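Local coordinates for protein phospholipase C-beta (PLC-beta) (Sepia officinalis, PDB 3QR0) that belongs to the phospholipase C-beta family, combining a PH domain, EF-hand-like regions, the TIM-barrel-type X and Y regions and a C2 domain in one calcium-bearing chain, at residues K27-E32 with S36-I41; K80-K85 with D103-I108; L122-E125 with V129-K132. All coordinates share one frame; numbering follows the deposited sequence.

Interaction 1: residues K27-E32 with S36-I41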
ATOM      1  N   LYS A  27       3.322 -31.735   7.876  1.00 29.92           N
ATOM      2  CA  LYS A  27       2.019 -32.365   7.739  1.00 30.34           C
ATOM      3  C   LYS A  27       0.981 -31.545   8.494  1.00 29.47           C
ATOM      4  O   LYS A  27       1.222 -31.109   9.620  1.00 29.24           O
ATOM      5  CB  LYS A  27       2.068 -33.803   8.266  1.00 31.68           C
ATOM      6  CG  LYS A  27       3.105 -34.671   7.551  1.00 33.56           C
ATOM      7  CD  LYS A  27       3.551 -35.886   8.373  1.00 36.72           C
ATOM      8  CE  LYS A  27       2.785 -37.148   8.022  1.00 38.32           C
ATOM      9  NZ  LYS A  27       3.539 -38.379   8.403  1.00 40.70           N
ATOM     10  N   PHE A  28      -0.159 -31.307   7.850  1.00 28.92           N
ATOM     11  CA  PHE A  28      -1.282 -30.604   8.471  1.00 28.34           C
ATOM     12  C   PHE A  28      -2.575 -31.303   8.108  1.00 28.69           C
ATOM     13  O   PHE A  28      -2.668 -31.922   7.051  1.00 28.47           O
ATOM     14  CB  PHE A  28      -1.393 -29.169   7.955  1.00 27.30           C
ATOM     15  CG  PHE A  28      -0.269 -28.262   8.374  1.00 26.24           C
ATOM     16  CD1 PHE A  28      -0.414 -27.418   9.468  1.00 26.06           C
ATOM     17  CD2 PHE A  28       0.909 -28.212   7.641  1.00 26.60           C
ATOM     18  CE1 PHE A  28       0.609 -26.556   9.847  1.00 25.61           C
ATOM     19  CE2 PHE A  28       1.942 -27.355   8.011  1.00 26.11           C
ATOM     20  CZ  PHE A  28       1.790 -26.526   9.119  1.00 25.98           C
ATOM     21  N   LEU A  29      -3.577 -31.191   8.973  1.00 29.04           N
ATOM     22  CA  LEU A  29      -4.936 -31.544   8.587  1.00 29.65           C
ATOM     23  C   LEU A  29      -5.614 -30.272   8.103  1.00 28.89           C
ATOM     24  O   LEU A  29      -5.593 -29.255   8.792  1.00 28.25           O
ATOM     25  CB  LEU A  29      -5.724 -32.159   9.745  1.00 30.52           C
ATOM     26  CG  LEU A  29      -5.352 -33.584  10.155  1.00 32.46           C
ATOM     27  CD1 LEU A  29      -6.322 -34.097  11.227  1.00 33.92           C
ATOM     28  CD2 LEU A  29      -5.327 -34.547   8.967  1.00 33.22           C
ATOM     29  N   LYS A  30      -6.190 -30.333   6.907  1.00 29.16           N
ATOM     30  CA  LYS A  30      -6.890 -29.195   6.315  1.00 28.90           C
ATOM     31  C   LYS A  30      -8.393 -29.435   6.379  1.00 29.53           C
ATOM     32  O   LYS A  30      -8.857 -30.525   6.070  1.00 29.64           O
ATOM     33  CB  LYS A  30      -6.447 -29.019   4.863  1.00 28.78           C
ATOM     34  CG  LYS A  30      -7.058 -27.834   4.150  1.00 28.64           C
ATOM     35  CD  LYS A  30      -6.597 -27.775   2.704  1.00 29.17           C
ATOM     36  CE  LYS A  30      -6.941 -26.430   2.077  1.00 28.68           C
ATOM     37  NZ  LYS A  30      -8.410 -26.209   2.037  1.00 28.44           N
ATOM     38  N   TRP A  31      -9.147 -28.410   6.774  1.00 29.87           N
ATOM     39  CA  TRP A  31     -10.607 -28.501   6.832  1.00 30.63           C
ATOM     40  C   TRP A  31     -11.250 -27.197   6.354  1.00 30.95           C
ATOM     41  O   TRP A  31     -10.581 -26.168   6.255  1.00 30.25           O
ATOM     42  CB  TRP A  31     -11.067 -28.840   8.253  1.00 30.85           C
ATOM     43  CG  TRP A  31     -10.686 -27.811   9.271  1.00 29.52           C
ATOM     44  CD1 TRP A  31      -9.478 -27.684   9.897  1.00 28.78           C
ATOM     45  CD2 TRP A  31     -11.515 -26.761   9.784  1.00 27.99           C
ATOM     46  NE1 TRP A  31      -9.503 -26.617  10.759  1.00 27.68           N
ATOM     47  CE2 TRP A  31     -10.743 -26.036  10.712  1.00 27.59           C
ATOM     48  CE3 TRP A  31     -12.834 -26.357   9.536  1.00 28.40           C
ATOM     49  CZ2 TRP A  31     -11.243 -24.929  11.399  1.00 27.37           C
ATOM     50  CZ3 TRP A  31     -13.334 -25.259  10.221  1.00 27.70           C
ATOM     51  CH2 TRP A  31     -12.538 -24.558  11.144  1.00 27.37           C
ATOM     52  N   GLU A  32     -12.543 -27.261   6.052  1.00 32.29           N
ATOM     53  CA  GLU A  32     -13.301 -26.112   5.553  1.00 33.11           C
ATOM     54  C   GLU A  32     -14.557 -25.890   6.377  1.00 33.65           C
ATOM     55  O   GLU A  32     -15.166 -26.843   6.848  1.00 34.22           O
ATOM     56  CB  GLU A  32     -13.734 -26.354   4.110  1.00 33.51           C
ATOM     57  CG  GLU A  32     -12.613 -26.368   3.101  1.00 35.01           C
ATOM     58  CD  GLU A  32     -13.121 -26.615   1.690  1.00 36.97           C
ATOM     59  OE1 GLU A  32     -14.296 -26.281   1.406  1.00 38.02           O
ATOM     60  OE2 GLU A  32     -12.344 -27.136   0.862  1.00 39.08           O
ATOM     61  N   SER A  36     -17.947 -31.396   6.822  1.00 38.07           N
ATOM     62  CA  SER A  36     -17.416 -32.267   7.882  1.00 38.67           C
ATOM     63  C   SER A  36     -16.116 -32.972   7.493  1.00 38.41           C
ATOM     64  O   SER A  36     -15.522 -33.673   8.316  1.00 39.04           O
ATOM     65  CB  SER A  36     -18.454 -33.325   8.266  1.00 39.73           C
ATOM     66  OG  SER A  36     -19.550 -32.731   8.929  1.00 40.97           O
ATOM     67  N   GLY A  37     -15.683 -32.804   6.247  1.00 37.55           N
ATOM     68  CA  GLY A  37     -14.482 -33.476   5.758  1.00 37.32           C
ATOM     69  C   GLY A  37     -13.180 -32.914   6.304  1.00 36.39           C
ATOM     70  O   GLY A  37     -13.140 -31.825   6.881  1.00 35.48           O
ATOM     71  N   PHE A  38     -12.113 -33.681   6.129  1.00 36.18           N
ATOM     72  CA  PHE A  38     -10.759 -33.202   6.396  1.00 35.61           C
ATOM     73  C   PHE A  38      -9.790 -34.067   5.608  1.00 35.46           C
ATOM     74  O   PHE A  38     -10.095 -35.224   5.302  1.00 36.01           O
ATOM     75  CB  PHE A  38     -10.434 -33.262   7.892  1.00 35.97           C
ATOM     76  CG  PHE A  38     -10.625 -34.624   8.500  1.00 37.46           C
ATOM     77  CD1 PHE A  38      -9.584 -35.541   8.522  1.00 38.56           C
ATOM     78  CD2 PHE A  38     -11.849 -34.991   9.041  1.00 38.89           C
ATOM     79  CE1 PHE A  38      -9.760 -36.800   9.073  1.00 39.80           C
ATOM     80  CE2 PHE A  38     -12.035 -36.249   9.596  1.00 40.05           C
ATOM     81  CZ  PHE A  38     -10.988 -37.154   9.612  1.00 40.41           C
ATOM     82  N   ILE A  39      -8.636 -33.501   5.274  1.00 34.23           N
ATOM     83  CA  ILE A  39      -7.601 -34.235   4.557  1.00 34.28           C
ATOM     84  C   ILE A  39      -6.226 -33.849   5.084  1.00 33.41           C
ATOM     85  O   ILE A  39      -5.953 -32.678   5.335  1.00 32.36           O
ATOM     86  CB  ILE A  39      -7.672 -33.966   3.036  1.00 34.19           C
ATOM     87  CG1 ILE A  39      -6.667 -34.843   2.279  1.00 35.55           C
ATOM     88  CG2 ILE A  39      -7.430 -32.501   2.741  1.00 32.79           C
ATOM     89  CD1 ILE A  39      -6.952 -34.952   0.780  1.00 36.55           C
ATOM     90  N   GLU A  40      -5.367 -34.844   5.255  1.00 33.53           N
ATOM     91  CA  GLU A  40      -3.989 -34.589   5.642  1.00 33.04           C
ATOM     92  C   GLU A  40      -3.204 -34.167   4.412  1.00 31.82           C
ATOM     93  O   GLU A  40      -3.260 -34.832   3.371  1.00 31.86           O
ATOM     94  CB  GLU A  40      -3.356 -35.826   6.268  1.00 34.29           C
ATOM     95  CG  GLU A  40      -1.998 -35.548   6.908  1.00 35.81           C
ATOM     96  CD  GLU A  40      -1.242 -36.812   7.224  1.00 38.26           C
ATOM     97  OE1 GLU A  40      -1.831 -37.714   7.847  1.00 40.39           O
ATOM     98  OE2 GLU A  40      -0.056 -36.898   6.847  1.00 40.54           O
ATOM     99  N   ILE A  41      -2.473 -33.063   4.538  1.00 30.09           N
ATOM    100  CA  ILE A  41      -1.660 -32.549   3.447  1.00 29.29           C
ATOM    101  C   ILE A  41      -0.211 -32.345   3.889  1.00 29.04           C
ATOM    102  O   ILE A  41       0.069 -32.196   5.083  1.00 28.74           O
ATOM    103  CB  ILE A  41      -2.217 -31.212   2.905  1.00 28.17           C
ATOM    104  CG1 ILE A  41      -2.152 -30.107   3.968  1.00 27.48           C
ATOM    105  CG2 ILE A  41      -3.648 -31.397   2.422  1.00 27.90           C
ATOM    106  CD1 ILE A  41      -2.268 -28.702   3.405  1.00 26.21           C
TER
HETATM  107  O   HOH W   1     -14.100 -29.619   6.022  1.00 36.90           O
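Phe28 and Ile41 bond backbone to backbone in the hairpin that opens the antiparallel sheet of the PH domain. Ile41 N reaches Phe28 O at 2.8 Å, nearly straight (N-H...O 170°), while Phe28 N returns the bond to Ile41 O at 2.9 Å. The next hydrogen-bonded pair, Lys30 with Ile39, repeats the scheme, with Lys30 N on Ile39 O at 2.8 Å. Between these pairs lies the non-hydrogen-bonded couple Leu29 and Glu40, where side chains pack closely: Leu29 CD2 sits across the stem of Glu40, 3.6 Å from its CB. Leu29 also touches Ala90 of helix 85-93 and Phe94 in the loop after it. On the opposite face Phe28 and Ile41 are buried, and the ring of Trp133 meets that of Phe28 edge-to-face.

The ends are looser. Near the turn, water 1 accepts from Glu32 N (2.8 Å) and lies 2.6 Å from Gly37 O, to which it probably donates, in place of a direct bond between the two segments there. At the other end, exposed Lys27 bends at chi3 (96°) and crosses Glu40 without forming a salt bridge: Lys27 CE lies 3.1 Å from Glu40 OE2, whereas Lys27 NZ stays 4.2 Å from that oxygen.

Interaction 2: residues K80-K85 with D103-I108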
ATOM      1  N   LYS A  80      -8.800 -19.929  14.408  1.00 31.42           N
ATOM      2  CA  LYS A  80     -10.193 -20.358  14.539  1.00 32.13           C
ATOM      3  C   LYS A  80     -10.242 -21.884  14.570  1.00 32.69           C
ATOM      4  O   LYS A  80      -9.986 -22.526  13.555  1.00 32.57           O
ATOM      5  CB  LYS A  80     -11.031 -19.829  13.370  1.00 31.91           C
ATOM      6  CG  LYS A  80     -12.495 -20.269  13.409  1.00 33.67           C
ATOM      7  CD  LYS A  80     -13.367 -19.455  12.462  1.00 35.91           C
ATOM      8  CE  LYS A  80     -14.841 -19.837  12.615  1.00 37.66           C
ATOM      9  NZ  LYS A  80     -15.737 -18.899  11.883  1.00 38.43           N
ATOM     10  N   PRO A  81     -10.561 -22.474  15.734  1.00 33.48           N
ATOM     11  CA  PRO A  81     -10.590 -23.932  15.796  1.00 34.05           C
ATOM     12  C   PRO A  81     -11.880 -24.493  15.189  1.00 34.35           C
ATOM     13  O   PRO A  81     -12.893 -23.789  15.147  1.00 33.90           O
ATOM     14  CB  PRO A  81     -10.524 -24.213  17.295  1.00 34.84           C
ATOM     15  CG  PRO A  81     -11.185 -23.036  17.926  1.00 34.65           C
ATOM     16  CD  PRO A  81     -10.965 -21.859  17.012  1.00 33.66           C
ATOM     17  N   PRO A  82     -11.845 -25.746  14.708  1.00 34.96           N
ATOM     18  CA  PRO A  82     -13.054 -26.333  14.138  1.00 35.49           C
ATOM     19  C   PRO A  82     -14.125 -26.595  15.201  1.00 36.33           C
ATOM     20  O   PRO A  82     -13.798 -26.861  16.355  1.00 36.53           O
ATOM     21  CB  PRO A  82     -12.553 -27.645  13.526  1.00 35.87           C
ATOM     22  CG  PRO A  82     -11.340 -27.987  14.295  1.00 36.19           C
ATOM     23  CD  PRO A  82     -10.710 -26.685  14.681  1.00 35.24           C
ATOM     24  N   LYS A  83     -15.389 -26.483  14.801  1.00 36.75           N
ATOM     25  CA  LYS A  83     -16.524 -26.761  15.679  1.00 37.68           C
ATOM     26  C   LYS A  83     -17.203 -28.084  15.325  1.00 38.18           C
ATOM     27  O   LYS A  83     -17.890 -28.666  16.156  1.00 38.56           O
ATOM     28  CB  LYS A  83     -17.540 -25.621  15.608  1.00 37.66           C
ATOM     29  CG  LYS A  83     -17.003 -24.287  16.118  1.00 38.71           C
ATOM     30  CD  LYS A  83     -18.107 -23.229  16.235  1.00 40.97           C
ATOM     31  CE  LYS A  83     -18.498 -22.642  14.879  1.00 41.34           C
ATOM     32  NZ  LYS A  83     -19.891 -22.087  14.893  1.00 42.67           N
ATOM     33  N   ASP A  84     -17.011 -28.552  14.094  1.00 37.86           N
ATOM     34  CA  ASP A  84     -17.554 -29.836  13.663  1.00 38.77           C
ATOM     35  C   ASP A  84     -16.951 -30.978  14.491  1.00 39.24           C
ATOM     36  O   ASP A  84     -15.734 -31.047  14.673  1.00 38.84           O
ATOM     37  CB  ASP A  84     -17.279 -30.042  12.172  1.00 38.53           C
ATOM     38  CG  ASP A  84     -17.741 -31.393  11.672  1.00 40.77           C
ATOM     39  OD1 ASP A  84     -18.866 -31.476  11.128  1.00 42.54           O
ATOM     40  OD2 ASP A  84     -16.983 -32.377  11.829  1.00 43.22           O
ATOM     41  N   LYS A  85     -17.813 -31.862  14.988  1.00 39.88           N
ATOM     42  CA  LYS A  85     -17.406 -32.959  15.872  1.00 40.69           C
ATOM     43  C   LYS A  85     -16.310 -33.834  15.269  1.00 40.47           C
ATOM     44  O   LYS A  85     -15.310 -34.119  15.924  1.00 40.80           O
ATOM     45  CB  LYS A  85     -18.615 -33.837  16.228  1.00 41.66           C
ATOM     46  CG  LYS A  85     -18.308 -34.938  17.239  1.00 43.20           C
ATOM     47  CD  LYS A  85     -19.552 -35.731  17.611  1.00 44.98           C
ATOM     48  CE  LYS A  85     -19.262 -36.757  18.699  1.00 46.19           C
ATOM     49  NZ  LYS A  85     -20.504 -37.443  19.160  1.00 47.84           N
ATOM     50  N   ASP A 103      -4.092 -24.912  20.298  1.00 32.27           N
ATOM     51  CA  ASP A 103      -2.649 -24.646  20.225  1.00 31.96           C
ATOM     52  C   ASP A 103      -2.019 -25.140  18.913  1.00 30.88           C
ATOM     53  O   ASP A 103      -0.991 -24.612  18.477  1.00 30.26           O
ATOM     54  CB  ASP A 103      -1.924 -25.295  21.415  1.00 33.42           C
ATOM     55  CG  ASP A 103      -2.304 -24.674  22.758  1.00 35.28           C
ATOM     56  OD1 ASP A 103      -2.904 -23.578  22.783  1.00 37.72           O
ATOM     57  OD2 ASP A 103      -1.981 -25.286  23.797  1.00 39.10           O
ATOM     58  N   LYS A 104      -2.640 -26.145  18.288  1.00 30.26           N
ATOM     59  CA  LYS A 104      -2.169 -26.700  17.013  1.00 29.51           C
ATOM     60  C   LYS A 104      -2.780 -26.043  15.768  1.00 28.48           C
ATOM     61  O   LYS A 104      -2.328 -26.299  14.648  1.00 28.06           O
ATOM     62  CB  LYS A 104      -2.455 -28.199  16.961  1.00 30.28           C
ATOM     63  CG  LYS A 104      -1.756 -28.990  18.046  1.00 30.84           C
ATOM     64  CD  LYS A 104      -1.938 -30.488  17.882  1.00 30.98           C
ATOM     65  CE  LYS A 104      -3.324 -30.948  18.268  1.00 31.25           C
ATOM     66  NZ  LYS A 104      -3.348 -32.420  18.479  1.00 29.33           N
ATOM     67  N   CYS A 105      -3.798 -25.210  15.957  1.00 27.68           N
ATOM     68  CA  CYS A 105      -4.537 -24.628  14.834  1.00 26.98           C
ATOM     69  C   CYS A 105      -3.831 -23.435  14.196  1.00 25.93           C
ATOM     70  O   CYS A 105      -3.244 -22.604  14.885  1.00 24.86           O
ATOM     71  CB  CYS A 105      -5.946 -24.217  15.271  1.00 26.96           C
ATOM     72  SG  CYS A 105      -7.020 -25.642  15.542  1.00 29.86           S
ATOM     73  N   VAL A 106      -3.908 -23.378  12.866  1.00 25.20           N
ATOM     74  CA  VAL A 106      -3.377 -22.281  12.079  1.00 24.50           C
ATOM     75  C   VAL A 106      -4.461 -21.838  11.099  1.00 24.22           C
ATOM     76  O   VAL A 106      -5.054 -22.667  10.413  1.00 23.97           O
ATOM     77  CB  VAL A 106      -2.122 -22.698  11.285  1.00 24.69           C
ATOM     78  CG1 VAL A 106      -1.675 -21.569  10.340  1.00 23.61           C
ATOM     79  CG2 VAL A 106      -1.002 -23.082  12.234  1.00 24.91           C
ATOM     80  N   THR A 107      -4.710 -20.530  11.045  1.00 23.81           N
ATOM     81  CA  THR A 107      -5.723 -19.951  10.164  1.00 23.62           C
ATOM     82  C   THR A 107      -5.054 -18.943   9.248  1.00 23.01           C
ATOM     83  O   THR A 107      -4.315 -18.082   9.714  1.00 22.32           O
ATOM     84  CB  THR A 107      -6.811 -19.220  10.972  1.00 23.51           C
ATOM     85  OG1 THR A 107      -7.428 -20.128  11.881  1.00 24.97           O
ATOM     86  CG2 THR A 107      -7.873 -18.636  10.064  1.00 23.58           C
ATOM     87  N   ILE A 108      -5.306 -19.066   7.950  1.00 22.90           N
ATOM     88  CA  ILE A 108      -4.751 -18.147   6.965  1.00 22.78           C
ATOM     89  C   ILE A 108      -5.905 -17.404   6.298  1.00 22.98           C
ATOM     90  O   ILE A 108      -6.904 -18.020   5.920  1.00 22.49           O
ATOM     91  CB  ILE A 108      -3.938 -18.894   5.889  1.00 22.97           C
ATOM     92  CG1 ILE A 108      -2.906 -19.824   6.531  1.00 24.06           C
ATOM     93  CG2 ILE A 108      -3.242 -17.904   4.952  1.00 21.05           C
ATOM     94  CD1 ILE A 108      -2.156 -20.706   5.532  1.00 25.23           C
TER
HETATM   95  O   HOH W   2      -8.526 -22.284  11.445  1.00 33.66           O
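Thr107 OG1 is gripped from the chain before helix 85-93 by two means at once. Lys80 N donates to it at 2.9 Å with an almost straight bond (N-H...O 170°), and water 2 lies 2.5 Å from the same oxygen. That water also donates to Lys80 O at 2.6 Å, and so bridges Lys80 O and Thr107 OG1 beside the direct bond from Lys80 N. The hydroxyl is presented to the loop because Thr107 holds OG1 opposite its carbonyl carbon (chi1 -58°), on a residue whose CB is directed at segment 80-85.

Two residues earlier in the strand, Cys105 leaves from the same face and makes the apolar half of the contact. Its sulphur settles against two consecutive prolines: Cys105 SG is 4.0 Å from Pro81 CA and 3.9 Å from Pro82 CD. Val106, between them, turns away from the loop, and its side chain touches Ala130 of helix 127-141. The strand thus offers one polar and one sulphur-bearing contact to a piece of chain that, up to Asp84, has no regular structure of its own.

Beyond the contact, the extended Lys80 side chain carries its ammonium group to a salt bridge with Glu33. Farther along, Asp84 occupies the N-cap position of helix 85-93, its OD2 accepting from Ile87 N. The whole is a proline-bearing connection docked on strand 105-110, an inner strand of the PH-domain sheet, and leading into a side-chain-capped helix.

Interaction 3: residues L122-E125 with V129-K132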
ATOM      1  N   LEU A 122      -6.037 -25.006   9.100  1.00 25.50           N
ATOM      2  CA  LEU A 122      -5.089 -26.110   9.238  1.00 25.86           C
ATOM      3  C   LEU A 122      -4.908 -26.498  10.695  1.00 25.96           C
ATOM      4  O   LEU A 122      -5.032 -25.648  11.574  1.00 25.32           O
ATOM      5  CB  LEU A 122      -3.730 -25.691   8.686  1.00 25.71           C
ATOM      6  CG  LEU A 122      -3.705 -25.220   7.237  1.00 25.57           C
ATOM      7  CD1 LEU A 122      -2.359 -24.585   6.906  1.00 25.85           C
ATOM      8  CD2 LEU A 122      -4.009 -26.385   6.312  1.00 25.53           C
ATOM      9  N   VAL A 123      -4.614 -27.781  10.936  1.00 26.22           N
ATOM     10  CA  VAL A 123      -4.194 -28.262  12.253  1.00 26.64           C
ATOM     11  C   VAL A 123      -2.792 -28.853  12.113  1.00 27.06           C
ATOM     12  O   VAL A 123      -2.591 -29.790  11.337  1.00 27.32           O
ATOM     13  CB  VAL A 123      -5.152 -29.337  12.806  1.00 27.52           C
ATOM     14  CG1 VAL A 123      -4.752 -29.739  14.234  1.00 27.81           C
ATOM     15  CG2 VAL A 123      -6.602 -28.845  12.764  1.00 27.09           C
ATOM     16  N   ALA A 124      -1.826 -28.286  12.836  1.00 26.81           N
ATOM     17  CA  ALA A 124      -0.454 -28.805  12.857  1.00 27.31           C
ATOM     18  C   ALA A 124      -0.367 -29.994  13.815  1.00 28.45           C
ATOM     19  O   ALA A 124      -1.303 -30.253  14.562  1.00 28.40           O
ATOM     20  CB  ALA A 124       0.525 -27.716  13.283  1.00 26.57           C
ATOM     21  N   GLU A 125       0.760 -30.706  13.787  1.00 29.61           N
ATOM     22  CA  GLU A 125       0.989 -31.836  14.696  1.00 31.05           C
ATOM     23  C   GLU A 125       1.280 -31.377  16.124  1.00 31.47           C
ATOM     24  O   GLU A 125       1.103 -32.143  17.070  1.00 32.21           O
ATOM     25  CB  GLU A 125       2.163 -32.692  14.222  1.00 31.91           C
ATOM     26  CG  GLU A 125       1.891 -33.539  12.994  1.00 33.19           C
ATOM     27  CD  GLU A 125       3.170 -34.099  12.403  1.00 35.29           C
ATOM     28  OE1 GLU A 125       4.064 -33.291  12.064  1.00 37.04           O
ATOM     29  OE2 GLU A 125       3.284 -35.337  12.285  1.00 37.16           O
ATOM     30  N   VAL A 129       5.261 -26.192  15.546  1.00 29.50           N
ATOM     31  CA  VAL A 129       5.106 -26.156  14.096  1.00 28.98           C
ATOM     32  C   VAL A 129       4.116 -25.062  13.681  1.00 28.23           C
ATOM     33  O   VAL A 129       4.385 -24.304  12.754  1.00 27.55           O
ATOM     34  CB  VAL A 129       4.641 -27.527  13.538  1.00 29.55           C
ATOM     35  CG1 VAL A 129       4.250 -27.411  12.071  1.00 28.56           C
ATOM     36  CG2 VAL A 129       5.735 -28.585  13.726  1.00 30.23           C
ATOM     37  N   ALA A 130       2.984 -24.975  14.375  1.00 28.58           N
ATOM     38  CA  ALA A 130       1.982 -23.945  14.089  1.00 28.22           C
ATOM     39  C   ALA A 130       2.570 -22.541  14.245  1.00 27.99           C
ATOM     40  O   ALA A 130       2.330 -21.666  13.410  1.00 27.15           O
ATOM     41  CB  ALA A 130       0.758 -24.111  14.992  1.00 28.33           C
ATOM     42  N   LYS A 131       3.331 -22.337  15.315  1.00 28.71           N
ATOM     43  CA  LYS A 131       3.955 -21.044  15.584  1.00 29.05           C
ATOM     44  C   LYS A 131       5.005 -20.707  14.528  1.00 28.52           C
ATOM     45  O   LYS A 131       4.987 -19.615  13.961  1.00 28.16           O
ATOM     46  CB  LYS A 131       4.581 -21.026  16.986  1.00 29.92           C
ATOM     47  CG  LYS A 131       5.155 -19.674  17.396  1.00 31.39           C
ATOM     48  CD  LYS A 131       5.582 -19.677  18.858  1.00 35.18           C
ATOM     49  CE  LYS A 131       6.262 -18.370  19.242  1.00 36.22           C
ATOM     50  NZ  LYS A 131       6.753 -18.404  20.649  1.00 38.55           N
ATOM     51  N   LYS A 132       5.906 -21.648  14.253  1.00 29.14           N
ATOM     52  CA  LYS A 132       6.967 -21.422  13.267  1.00 29.15           C
ATOM     53  C   LYS A 132       6.409 -21.059  11.889  1.00 28.12           C
ATOM     54  O   LYS A 132       6.885 -20.113  11.262  1.00 27.25           O
ATOM     55  CB  LYS A 132       7.886 -22.640  13.145  1.00 30.17           C
ATOM     56  CG  LYS A 132       9.055 -22.421  12.187  1.00 31.95           C
ATOM     57  CD  LYS A 132      10.330 -23.101  12.660  1.00 35.75           C
ATOM     58  CE  LYS A 132      11.569 -22.543  11.953  1.00 37.01           C
ATOM     59  NZ  LYS A 132      11.715 -21.063  12.089  1.00 38.28           N
TER
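The junction between the last sheet strand of the PH domain, 118-124, and the helix that follows it, 127-141, is packed where Ala124 meets Val129 and Ala130. One methyl does the work on the strand side. Ala124 CB points toward the helix and lies 3.8 Å from Ala130 N, against the backbone of the helix's first turn. Close by, Ala124 CB and Ala130 CB approach each other at 4.0 Å, methyl against methyl, and the small size of both lets the CA atoms of Ala124 and Ala130 come to 5.6 Å. Val129 completes the contact from the neighbouring position on the helix: its CG1, held anti to the backbone N (chi1 170°), reaches Ala124 CB at 3.9 Å. The side-chain contacts are apolar, and the contact is small, burying 118 Å² over both sides.

Little more than Glu125 and Asn126 separates strand from helix, and Asn126 OD1 accepts from Val129 N near the start of the helix. Side-chain alternation puts Leu122 on the same face of the strand as Ala124, where it touches Phe28 and Ile108, while Val123 turns to the other face and meets Leu101 and Lys104. A C-terminal helix that follows the seventh strand and closes one end of the bent antiparallel barrel is the hallmark of the PH-domain fold, and Ala124 packs against the first turn of that helix.

In the fold
All three contacts belong to the PH domain, with centres 10 to 12 Å apart, and the antiparallel sheet unites them. Strand 118-124 is the common neighbour: Leu29 O and Val123 N are 2.8 Å apart, a probable hydrogen bond joining interaction 1 to interaction 3, and Val106 N lies equally far from Leu122 O, joining interaction 2 to it. Interactions 1 and 2 meet at Trp31, whose CZ2 is 3.5 Å from Pro82 N, and at Ser36 OG, 2.6 Å from Asp84 OD1. Phe28 CE1 packs on Ala124 CB at 3.6 Å. The calcium ligands, Asn339, Glu368, Asp370 and Glu417, belong to the X region, so none comes from these segments.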